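Local coordinates for methyltransferase domain-containing protein (PDB 1VE3) that binds S-adenosylmethionine and is probably a methyltransferase, although its methyl-accepting substrate is not established, at residues P118-L121 and N122-F125; R146-L149 and P150-K153; P169-E172 and E173-V176; L201-K204 and L205-K209. One frame throughout, in Å; residues are numbered along the deposited sequence.

Contact 1 (P118-L121 and N122-F125); sequences PLEL and NQVF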
loop_
_atom_site.group_PDB
_atom_site.type_symbol
_atom_site.label_atom_id
_atom_site.label_comp_id
_atom_site.label_asym_id
_atom_site.label_seq_id
_atom_site.Cartn_x
_atom_site.Cartn_y
_atom_site.Cartn_z
ATOM N N PRO A 118 -19.445 14.615 -18.197
ATOM C CA PRO A 118 -19.549 16.054 -17.916
ATOM C C PRO A 118 -20.781 16.563 -17.166
ATOM O O PRO A 118 -20.650 17.238 -16.137
ATOM C CB PRO A 118 -19.393 16.685 -19.299
ATOM C CG PRO A 118 -18.392 15.751 -19.947
ATOM C CD PRO A 118 -18.949 14.381 -19.566
ATOM N N LEU A 119 -21.975 16.249 -17.646
ATOM C CA LEU A 119 -23.159 16.751 -16.958
ATOM C C LEU A 119 -23.347 16.174 -15.559
ATOM O O LEU A 119 -24.000 16.787 -14.718
ATOM C CB LEU A 119 -24.422 16.525 -17.801
ATOM C CG LEU A 119 -24.877 15.108 -18.144
ATOM C CD1 LEU A 119 -25.358 14.380 -16.889
ATOM C CD2 LEU A 119 -26.006 15.198 -19.157
ATOM N N GLU A 120 -22.773 15.003 -15.304
ATOM C CA GLU A 120 -22.900 14.376 -13.990
ATOM C C GLU A 120 -21.894 14.998 -13.028
ATOM O O GLU A 120 -22.208 15.257 -11.863
ATOM C CB GLU A 120 -22.652 12.859 -14.078
ATOM C CG GLU A 120 -23.558 12.139 -15.079
ATOM C CD GLU A 120 -23.280 10.644 -15.167
ATOM O OE1 GLU A 120 -22.088 10.264 -15.139
ATOM O OE2 GLU A 120 -24.255 9.856 -15.280
ATOM N N LEU A 121 -20.679 15.231 -13.513
ATOM C CA LEU A 121 -19.668 15.834 -12.656
ATOM C C LEU A 121 -20.110 17.263 -12.344
ATOM O O LEU A 121 -19.801 17.787 -11.282
ATOM C CB LEU A 121 -18.297 15.838 -13.331
ATOM C CG LEU A 121 -17.157 16.295 -12.413
ATOM C CD1 LEU A 121 -17.122 15.424 -11.159
ATOM C CD2 LEU A 121 -15.837 16.220 -13.152
ATOM N N ASN A 122 -20.841 17.880 -13.273
ATOM C CA ASN A 122 -21.340 19.233 -13.063
ATOM C C ASN A 122 -22.300 19.226 -11.874
ATOM O O ASN A 122 -22.248 20.116 -11.029
ATOM C CB ASN A 122 -22.073 19.746 -14.308
ATOM C CG ASN A 122 -22.754 21.090 -14.071
ATOM O OD1 ASN A 122 -23.942 21.259 -14.357
ATOM N ND2 ASN A 122 -22.001 22.049 -13.548
ATOM N N GLN A 123 -23.165 18.214 -11.812
ATOM C CA GLN A 123 -24.141 18.083 -10.728
ATOM C C GLN A 123 -23.441 17.838 -9.393
ATOM O O GLN A 123 -23.845 18.376 -8.367
ATOM C CB GLN A 123 -25.110 16.928 -11.014
ATOM C CG GLN A 123 -25.697 16.944 -12.420
ATOM C CD GLN A 123 -26.370 15.629 -12.808
ATOM O OE1 GLN A 123 -25.821 14.547 -12.590
ATOM N NE2 GLN A 123 -27.556 15.723 -13.399
ATOM N N VAL A 124 -22.395 17.016 -9.403
ATOM C CA VAL A 124 -21.658 16.731 -8.179
ATOM C C VAL A 124 -21.027 18.004 -7.612
ATOM O O VAL A 124 -21.169 18.295 -6.423
ATOM C CB VAL A 124 -20.547 15.697 -8.422
ATOM C CG1 VAL A 124 -19.686 15.548 -7.177
ATOM C CG2 VAL A 124 -21.161 14.356 -8.798
ATOM N N PHE A 125 -20.332 18.761 -8.461
ATOM C CA PHE A 125 -19.701 19.998 -8.012
ATOM C C PHE A 125 -20.736 20.953 -7.432
ATOM O O PHE A 125 -20.486 21.607 -6.419
ATOM C CB PHE A 125 -18.962 20.696 -9.156
ATOM C CG PHE A 125 -17.639 20.066 -9.521
ATOM C CD1 PHE A 125 -17.105 19.024 -8.770
ATOM C CD2 PHE A 125 -16.926 20.530 -10.621
ATOM C CE1 PHE A 125 -15.876 18.448 -9.115
ATOM C CE2 PHE A 125 -15.701 19.967 -10.977
ATOM C CZ PHE A 125 -15.174 18.921 -10.220
HETATM O O HOH W 1 -25.595 18.834 -14.949
#

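Contact 2 (R146-L149 and P150-K153); sequences RELL and PRLK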
loop_
_atom_site.group_PDB
_atom_site.type_symbol
_atom_site.label_atom_id
_atom_site.label_comp_id
_atom_site.label_asym_id
_atom_site.label_seq_id
_atom_site.Cartn_x
_atom_site.Cartn_y
_atom_site.Cartn_z
ATOM N N ARG A 146 -6.615 11.952 -19.761
ATOM C CA ARG A 146 -6.394 12.383 -21.135
ATOM C C ARG A 146 -4.910 12.465 -21.486
ATOM O O ARG A 146 -4.505 12.086 -22.581
ATOM C CB ARG A 146 -7.074 13.732 -21.379
ATOM C CG ARG A 146 -7.032 14.195 -22.825
ATOM C CD ARG A 146 -8.171 15.149 -23.096
ATOM N NE ARG A 146 -9.457 14.514 -22.813
ATOM C CZ ARG A 146 -10.623 15.154 -22.802
ATOM N NH1 ARG A 146 -10.669 16.455 -23.059
ATOM N NH2 ARG A 146 -11.741 14.495 -22.523
ATOM N N GLU A 147 -4.102 12.956 -20.553
ATOM C CA GLU A 147 -2.667 13.073 -20.781
ATOM C C GLU A 147 -1.985 11.712 -20.650
ATOM O O GLU A 147 -0.999 11.431 -21.331
ATOM C CB GLU A 147 -2.053 14.052 -19.780
ATOM C CG GLU A 147 -2.457 15.504 -19.974
ATOM C CD GLU A 147 -2.106 16.031 -21.356
ATOM O OE1 GLU A 147 -2.891 15.798 -22.301
ATOM O OE2 GLU A 147 -1.038 16.669 -21.499
ATOM N N LEU A 148 -2.523 10.872 -19.773
ATOM C CA LEU A 148 -1.977 9.540 -19.535
ATOM C C LEU A 148 -2.325 8.555 -20.652
ATOM O O LEU A 148 -1.591 7.598 -20.898
ATOM C CB LEU A 148 -2.507 9.004 -18.202
ATOM C CG LEU A 148 -2.157 7.571 -17.800
ATOM C CD1 LEU A 148 -0.659 7.449 -17.586
ATOM C CD2 LEU A 148 -2.915 7.206 -16.528
ATOM N N LEU A 149 -3.445 8.800 -21.323
ATOM C CA LEU A 149 -3.929 7.936 -22.406
ATOM C C LEU A 149 -2.801 7.453 -23.334
ATOM O O LEU A 149 -2.593 6.263 -23.536
ATOM C CB LEU A 149 -4.968 8.719 -23.211
ATOM C CG LEU A 149 -6.396 8.235 -22.953
ATOM C CD1 LEU A 149 -7.262 8.278 -24.213
ATOM C CD2 LEU A 149 -6.454 6.796 -22.443
ATOM N N PRO A 150 -2.034 8.382 -23.936
ATOM C CA PRO A 150 -0.941 8.023 -24.849
ATOM C C PRO A 150 -0.065 6.864 -24.376
ATOM O O PRO A 150 0.128 5.889 -25.102
ATOM C CB PRO A 150 -0.160 9.326 -24.972
ATOM C CG PRO A 150 -1.244 10.347 -24.903
ATOM C CD PRO A 150 -2.093 9.846 -23.755
ATOM N N ARG A 151 0.471 6.972 -23.165
ATOM C CA ARG A 151 1.317 5.918 -22.620
ATOM C C ARG A 151 0.697 5.254 -21.396
ATOM O O ARG A 151 1.316 5.169 -20.338
ATOM C CB ARG A 151 2.713 6.472 -22.293
ATOM C CG ARG A 151 2.758 7.934 -21.840
ATOM C CD ARG A 151 2.358 8.118 -20.384
ATOM N NE ARG A 151 2.556 9.501 -19.948
ATOM C CZ ARG A 151 2.383 9.931 -18.701
ATOM N NH1 ARG A 151 2.589 11.207 -18.404
ATOM N NH2 ARG A 151 2.007 9.089 -17.747
ATOM N N LEU A 152 -0.531 4.769 -21.562
ATOM C CA LEU A 152 -1.261 4.116 -20.481
ATOM C C LEU A 152 -1.002 2.608 -20.437
ATOM O O LEU A 152 -0.904 2.018 -19.359
ATOM C CB LEU A 152 -2.764 4.382 -20.640
ATOM C CG LEU A 152 -3.722 4.016 -19.498
ATOM C CD1 LEU A 152 -5.084 4.625 -19.778
ATOM C CD2 LEU A 152 -3.838 2.512 -19.352
ATOM N N LYS A 153 -0.884 1.994 -21.612
ATOM C CA LYS A 153 -0.653 0.555 -21.721
ATOM C C LYS A 153 0.501 0.041 -20.853
ATOM O O LYS A 153 0.685 -1.167 -20.713
ATOM C CB LYS A 153 -0.413 0.178 -23.188
ATOM C CG LYS A 153 -0.319 -1.322 -23.445
ATOM C CD LYS A 153 -0.104 -1.625 -24.922
ATOM C CE LYS A 153 -1.309 -1.216 -25.757
ATOM N NZ LYS A 153 -2.535 -1.969 -25.365
#

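Contact 3 (P169-E172 and E173-V176); sequences PDQE and ERTV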
loop_
_atom_site.group_PDB
_atom_site.type_symbol
_atom_site.label_atom_id
_atom_site.label_comp_id
_atom_site.label_asym_id
_atom_site.label_seq_id
_atom_site.Cartn_x
_atom_site.Cartn_y
_atom_site.Cartn_z
ATOM N N PRO A 169 -9.798 4.314 -27.294
ATOM C CA PRO A 169 -10.334 5.614 -26.914
ATOM C C PRO A 169 -11.508 6.060 -27.789
ATOM O O PRO A 169 -11.992 5.330 -28.644
ATOM C CB PRO A 169 -9.155 6.542 -27.136
ATOM C CG PRO A 169 -8.539 5.964 -28.364
ATOM C CD PRO A 169 -8.567 4.469 -28.092
ATOM N N ASP A 170 -11.945 7.296 -27.490
ATOM C CA ASP A 170 -13.037 7.833 -28.280
ATOM C C ASP A 170 -13.288 9.224 -27.732
ATOM O O ASP A 170 -14.238 9.470 -27.001
ATOM C CB ASP A 170 -14.279 6.964 -28.081
ATOM C CG ASP A 170 -15.514 7.739 -28.520
ATOM O OD1 ASP A 170 -15.343 8.852 -29.018
ATOM O OD2 ASP A 170 -16.619 7.226 -28.369
ATOM N N GLN A 171 -12.439 10.180 -28.085
ATOM C CA GLN A 171 -12.552 11.525 -27.607
ATOM C C GLN A 171 -13.736 12.259 -28.167
ATOM O O GLN A 171 -14.047 13.350 -27.723
ATOM C CB GLN A 171 -11.272 12.284 -27.903
ATOM C CG GLN A 171 -10.532 12.722 -26.668
ATOM C CD GLN A 171 -10.619 11.699 -25.551
ATOM O OE1 GLN A 171 -11.628 11.610 -24.851
ATOM N NE2 GLN A 171 -9.547 10.932 -25.364
ATOM N N GLU A 172 -14.406 11.668 -29.146
ATOM C CA GLU A 172 -15.577 12.243 -29.772
ATOM C C GLU A 172 -16.712 11.947 -28.795
ATOM O O GLU A 172 -17.888 12.171 -29.084
ATOM C CB GLU A 172 -15.862 11.546 -31.114
ATOM C CG GLU A 172 -14.624 11.422 -32.019
ATOM C CD GLU A 172 -13.558 10.473 -31.478
ATOM O OE1 GLU A 172 -13.832 9.257 -31.378
ATOM O OE2 GLU A 172 -12.444 10.946 -31.157
ATOM N N GLU A 173 -16.325 11.445 -27.623
ATOM C CA GLU A 173 -17.257 11.070 -26.566
ATOM C C GLU A 173 -16.612 11.272 -25.195
ATOM O O GLU A 173 -17.298 11.285 -24.167
ATOM C CB GLU A 173 -17.644 9.596 -26.743
ATOM C CG GLU A 173 -18.867 9.147 -25.965
ATOM C CD GLU A 173 -19.302 7.737 -26.336
ATOM O OE1 GLU A 173 -18.593 6.770 -25.979
ATOM O OE2 GLU A 173 -20.352 7.601 -27.000
ATOM N N ARG A 174 -15.290 11.424 -25.185
ATOM C CA ARG A 174 -14.549 11.622 -23.948
ATOM C C ARG A 174 -14.585 10.362 -23.075
ATOM O O ARG A 174 -14.747 10.444 -21.857
ATOM C CB ARG A 174 -15.139 12.801 -23.169
ATOM C CG ARG A 174 -15.242 14.093 -23.960
ATOM C CD ARG A 174 -15.952 15.155 -23.138
ATOM N NE ARG A 174 -15.225 15.452 -21.907
ATOM C CZ ARG A 174 -14.260 16.362 -21.803
ATOM N NH1 ARG A 174 -13.898 17.084 -22.857
ATOM N NH2 ARG A 174 -13.646 16.542 -20.643
ATOM N N THR A 175 -14.450 9.199 -23.702
ATOM C CA THR A 175 -14.455 7.936 -22.970
ATOM C C THR A 175 -13.404 7.014 -23.556
ATOM O O THR A 175 -12.856 7.283 -24.624
ATOM C CB THR A 175 -15.816 7.204 -23.061
ATOM O OG1 THR A 175 -16.030 6.767 -24.408
ATOM C CG2 THR A 175 -16.963 8.122 -22.634
ATOM N N VAL A 176 -13.129 5.918 -22.861
ATOM C CA VAL A 176 -12.138 4.964 -23.334
ATOM C C VAL A 176 -12.416 3.573 -22.781
ATOM O O VAL A 176 -12.858 3.419 -21.638
ATOM C CB VAL A 176 -10.707 5.388 -22.919
ATOM C CG1 VAL A 176 -10.569 5.341 -21.412
ATOM C CG2 VAL A 176 -9.683 4.478 -23.570
#

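Contact 4 (L201-K204 and L205-K209); sequences LLAK and LYFTK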
loop_
_atom_site.group_PDB
_atom_site.type_symbol
_atom_site.label_atom_id
_atom_site.label_comp_id
_atom_site.label_asym_id
_atom_site.label_seq_id
_atom_site.Cartn_x
_atom_site.Cartn_y
_atom_site.Cartn_z
ATOM N N LEU A 201 -12.222 23.841 -15.463
ATOM C CA LEU A 201 -13.361 24.549 -16.110
ATOM C C LEU A 201 -14.743 24.410 -15.396
ATOM O O LEU A 201 -15.470 25.375 -15.199
ATOM C CB LEU A 201 -13.471 24.054 -17.554
ATOM C CG LEU A 201 -14.482 24.862 -18.374
ATOM C CD1 LEU A 201 -14.216 26.366 -18.310
ATOM C CD2 LEU A 201 -14.475 24.489 -19.857
ATOM N N LEU A 202 -15.056 23.155 -15.027
ATOM C CA LEU A 202 -16.353 22.939 -14.415
ATOM C C LEU A 202 -16.175 23.434 -13.003
ATOM O O LEU A 202 -17.124 23.965 -12.425
ATOM C CB LEU A 202 -16.724 21.489 -14.479
ATOM C CG LEU A 202 -17.166 20.947 -15.847
ATOM C CD1 LEU A 202 -17.589 19.484 -15.718
ATOM C CD2 LEU A 202 -18.334 21.773 -16.371
ATOM N N ALA A 203 -14.993 23.245 -12.426
ATOM C CA ALA A 203 -14.754 23.680 -11.058
ATOM C C ALA A 203 -14.901 25.202 -10.942
ATOM O O ALA A 203 -15.450 25.701 -9.959
ATOM C CB ALA A 203 -13.354 23.250 -10.600
ATOM N N LYS A 204 -14.429 25.925 -11.957
ATOM C CA LYS A 204 -14.498 27.392 -11.963
ATOM C C LYS A 204 -15.916 27.958 -11.873
ATOM O O LYS A 204 -16.092 29.149 -11.595
ATOM C CB LYS A 204 -13.818 27.956 -13.214
ATOM C CG LYS A 204 -12.307 27.783 -13.255
ATOM C CD LYS A 204 -11.729 28.399 -14.516
ATOM C CE LYS A 204 -10.207 28.251 -14.582
ATOM N NZ LYS A 204 -9.495 28.986 -13.496
ATOM N N LEU A 205 -16.923 27.121 -12.112
ATOM C CA LEU A 205 -18.306 27.583 -12.035
ATOM C C LEU A 205 -18.788 27.629 -10.589
ATOM O O LEU A 205 -19.732 28.354 -10.264
ATOM C CB LEU A 205 -19.248 26.662 -12.827
ATOM C CG LEU A 205 -18.938 26.314 -14.285
ATOM C CD1 LEU A 205 -20.142 25.589 -14.894
ATOM C CD2 LEU A 205 -18.621 27.575 -15.078
ATOM N N TYR A 206 -18.131 26.867 -9.721
ATOM C CA TYR A 206 -18.547 26.789 -8.324
ATOM C C TYR A 206 -17.486 27.108 -7.284
ATOM O O TYR A 206 -17.821 27.421 -6.144
ATOM C CB TYR A 206 -19.100 25.386 -8.045
ATOM C CG TYR A 206 -20.124 24.935 -9.063
ATOM C CD1 TYR A 206 -21.386 25.519 -9.111
ATOM C CD2 TYR A 206 -19.804 23.971 -10.024
ATOM C CE1 TYR A 206 -22.308 25.165 -10.089
ATOM C CE2 TYR A 206 -20.714 23.607 -11.010
ATOM C CZ TYR A 206 -21.965 24.210 -11.039
ATOM O OH TYR A 206 -22.866 23.878 -12.020
ATOM N N PHE A 207 -16.212 27.021 -7.648
ATOM C CA PHE A 207 -15.163 27.273 -6.663
ATOM C C PHE A 207 -14.003 28.124 -7.146
ATOM O O PHE A 207 -13.827 28.337 -8.345
ATOM C CB PHE A 207 -14.537 25.962 -6.173
ATOM C CG PHE A 207 -15.509 24.845 -5.937
ATOM C CD1 PHE A 207 -15.836 23.964 -6.963
ATOM C CD2 PHE A 207 -16.049 24.633 -4.671
ATOM C CE1 PHE A 207 -16.684 22.880 -6.728
ATOM C CE2 PHE A 207 -16.894 23.563 -4.428
ATOM C CZ PHE A 207 -17.216 22.684 -5.452
ATOM N N THR A 208 -13.214 28.605 -6.191
ATOM C CA THR A 208 -12.001 29.351 -6.467
ATOM C C THR A 208 -10.950 28.403 -5.886
ATOM O O THR A 208 -11.198 27.755 -4.866
ATOM C CB THR A 208 -11.975 30.692 -5.714
ATOM O OG1 THR A 208 -12.102 30.475 -4.294
ATOM C CG2 THR A 208 -13.133 31.556 -6.170
ATOM N N LYS A 209 -9.796 28.273 -6.528
ATOM C CA LYS A 209 -8.818 27.348 -5.971
ATOM C C LYS A 209 -7.876 27.946 -4.941
ATOM O O LYS A 209 -7.268 29.005 -5.144
ATOM C CB LYS A 209 -8.009 26.656 -7.078
ATOM C CG LYS A 209 -7.111 27.539 -7.883
ATOM C CD LYS A 209 -6.040 26.706 -8.584
ATOM C CE LYS A 209 -6.644 25.620 -9.469
ATOM N NZ LYS A 209 -5.604 24.917 -10.276
#

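Contact 1 (P118-L121 and N122-F125)
Asn122 N, Val124 N and Phe125 N bond back to Pro118 O, Glu120 O and Leu121 O, the i to i+4 pattern of the first turns of helix 118-131. The bond from Phe125 N to Leu121 O is the straightest, with an N-H...O angle of 172° at 3.0 Å; that from Gln123 N to Leu119 O is weak. A water donates to Asn122 OD1 and, less certainly, to Leu119 O, while Asn122 ND2 is held by Tyr206 OH. Leu121 carries CG anti to its backbone N (chi1 -173°), and the branch lies over one face of the Phe125 ring. Leu121 CG is 4.2 Å from the Phe125 ring centroid, a CH-pi contact, and Leu121 CD1 meets Phe125 CE1 at 3.9 Å. The Gln123 chain crosses Glu120 obliquely, though its exact placement is doubtful, and Glu120 OE1 accepts from Glu117 N. With an alanine at Gln123, Glu120 CB and the side chain of Arg95 would probably lose a covering neighbour, opening a gap beside them. The side chain of Val124 lies about 4 Å (nearest atoms) from that of Ala94, which binds S-adenosylmethionine. The helix links parallel strands 104-110 and 136-143, a beta-alpha-beta crossover of the Rossmann-like methyltransferase fold.

Contact 2 (R146-L149 and P150-K153)
Leu149 and Leu152 make the tight side of this turn, just after helix 145-148: Leu149 CD2 touches Leu152 CD1 at 3.7 Å. Leu148 closes on the same residue less intimately, with Leu148 CG 4.2 Å from Leu152 CG. In the backbone, Leu152 N donates to Leu149 O over 3.2 Å. That bond spans three residues and is bent (N-H...O 138°), and its donor stands above the carbonyl plane, 63° out of it. Pro150 has no N-H, so it cannot continue the helical bonding to Arg146 O. The solvent side belongs to Arg151. Its chain bends at chi2 (79°) and folds back to cross Leu148 at about a right angle, bringing NH2 close to Leu148 CD1, an approach modelled too tightly to be relied on. Leu148 CA lies over one face of the guanidinium, offset toward the rim. No hydrogen bond across the turn holds this charged group, although its side chain also leans on Tyr218. Toward the protein, Leu149 rests on Val176 and Leu152 on Ile178, both in strand 175-179. The short helix follows strand 136-143 of the large sheet in the chain, and the turn after it packs on strand 175-179 of the small antiparallel one.

Contact 3 (P169-E172 and E173-V176)
Asp170 O faces the backbone N-H groups of Glu173, Arg174 and Thr175 at the tip of the beta hairpin formed by strands 166-170 and 175-179. All three bonds to it are weak, and Glu173 N is placed less surely than the others. Arg174 N is 2.9 Å from Asp170 O but meets it at a bent N-H...O angle of 121°, whereas Thr175 N is well aligned at 172° but long at 3.3 Å. The backbones of Arg174 and Val176 also bond to those of Val193 and Phe191. The turn reverses the chain with Arg174 in a left-handed backbone conformation. Its guanidinium makes a cation-pi contact with Trp194. The acidic side chains are crowded: Asp170 OD2 is 3.1 Å from Glu173 OE1, the two carboxylates 39° apart in plane, which would be expected to raise the proton affinity of one of them. Thr175 OG1 lies 3.0 Å from the same Glu173 OE1, though whether its hydroxyl proton goes to that oxygen is not settled. In place of Asp170, an alanine would probably leave Glu173 CB without the carboxylate packed beside it and open a gap there. Gln171 OE1 is buried without a hydrogen-bonding partner, 3.1 Å from Arg174 CA. Across the hairpin, Val176 has CG2 anti to its backbone N, which places that methyl 3.6 Å from Pro169 CA.

Contact 4 (L201-K204 and L205-K209)
Ala203 O receives two backbone donors, Tyr206 N and Phe207 N, in the turn that takes helix 196-203 into strand 207-215, an edge strand of the Rossmann-like sheet within this chain. Phe207 N comes nearly along the C=O axis at 2.8 Å from Ala203 O, while Tyr206 N stands 48° out of the carbonyl plane. One residue earlier, Leu205 N donates to Leu202 O. The side chains of Leu205, Tyr206 and Phe207 overlap in sequence. Leu205 CB lies over one face of the Tyr206 ring, offset toward its rim, and Tyr206 CB lies likewise over a face of the Phe207 ring, 3.6 Å above its plane. Phe207 has CG beside its backbone N (chi1 -41°), which brings the ring back to the helix end, Phe207 CD1 3.5 Å from Ala203 O and 4.5 Å from Ala203 CB. Beyond the turn this ring stacks on Phe138 of the central sheet and touches Val128 of helix 118-131. Leu202 and Leu205 meet loosely, CD2 of the first 4.5 Å from CD1 of the second. Leu205 instead sets its CG against carbonyl oxygens, 3.5 Å from Leu202 O. The Tyr206 ring meets that same oxygen obliquely, with CD2 3.6 Å from Leu202 O.

The four contacts follow one another along the chain without overlap, each a local turn or helical stretch. Contacts 1 and 4 lie closest, centres about 12 Å apart, where Phe125 on helix 118-131 packs against Ala203 and Tyr206 at the end of helix 196-203. Contacts 2 and 3 form the second pair, centres about 13 Å apart; Leu149 meets Pro169 and Gln171, joining the short helix 145-148 to the three-stranded sheet. Contact 3 also reaches contact 1 through Arg174 and Pro118, whereas contacts 2 and 4 are about 25 Å apart between centres and do not touch. Contact 1 alone approaches the S-adenosylmethionine site; contacts 2 and 3 belong to the small sheet and its flanking helix.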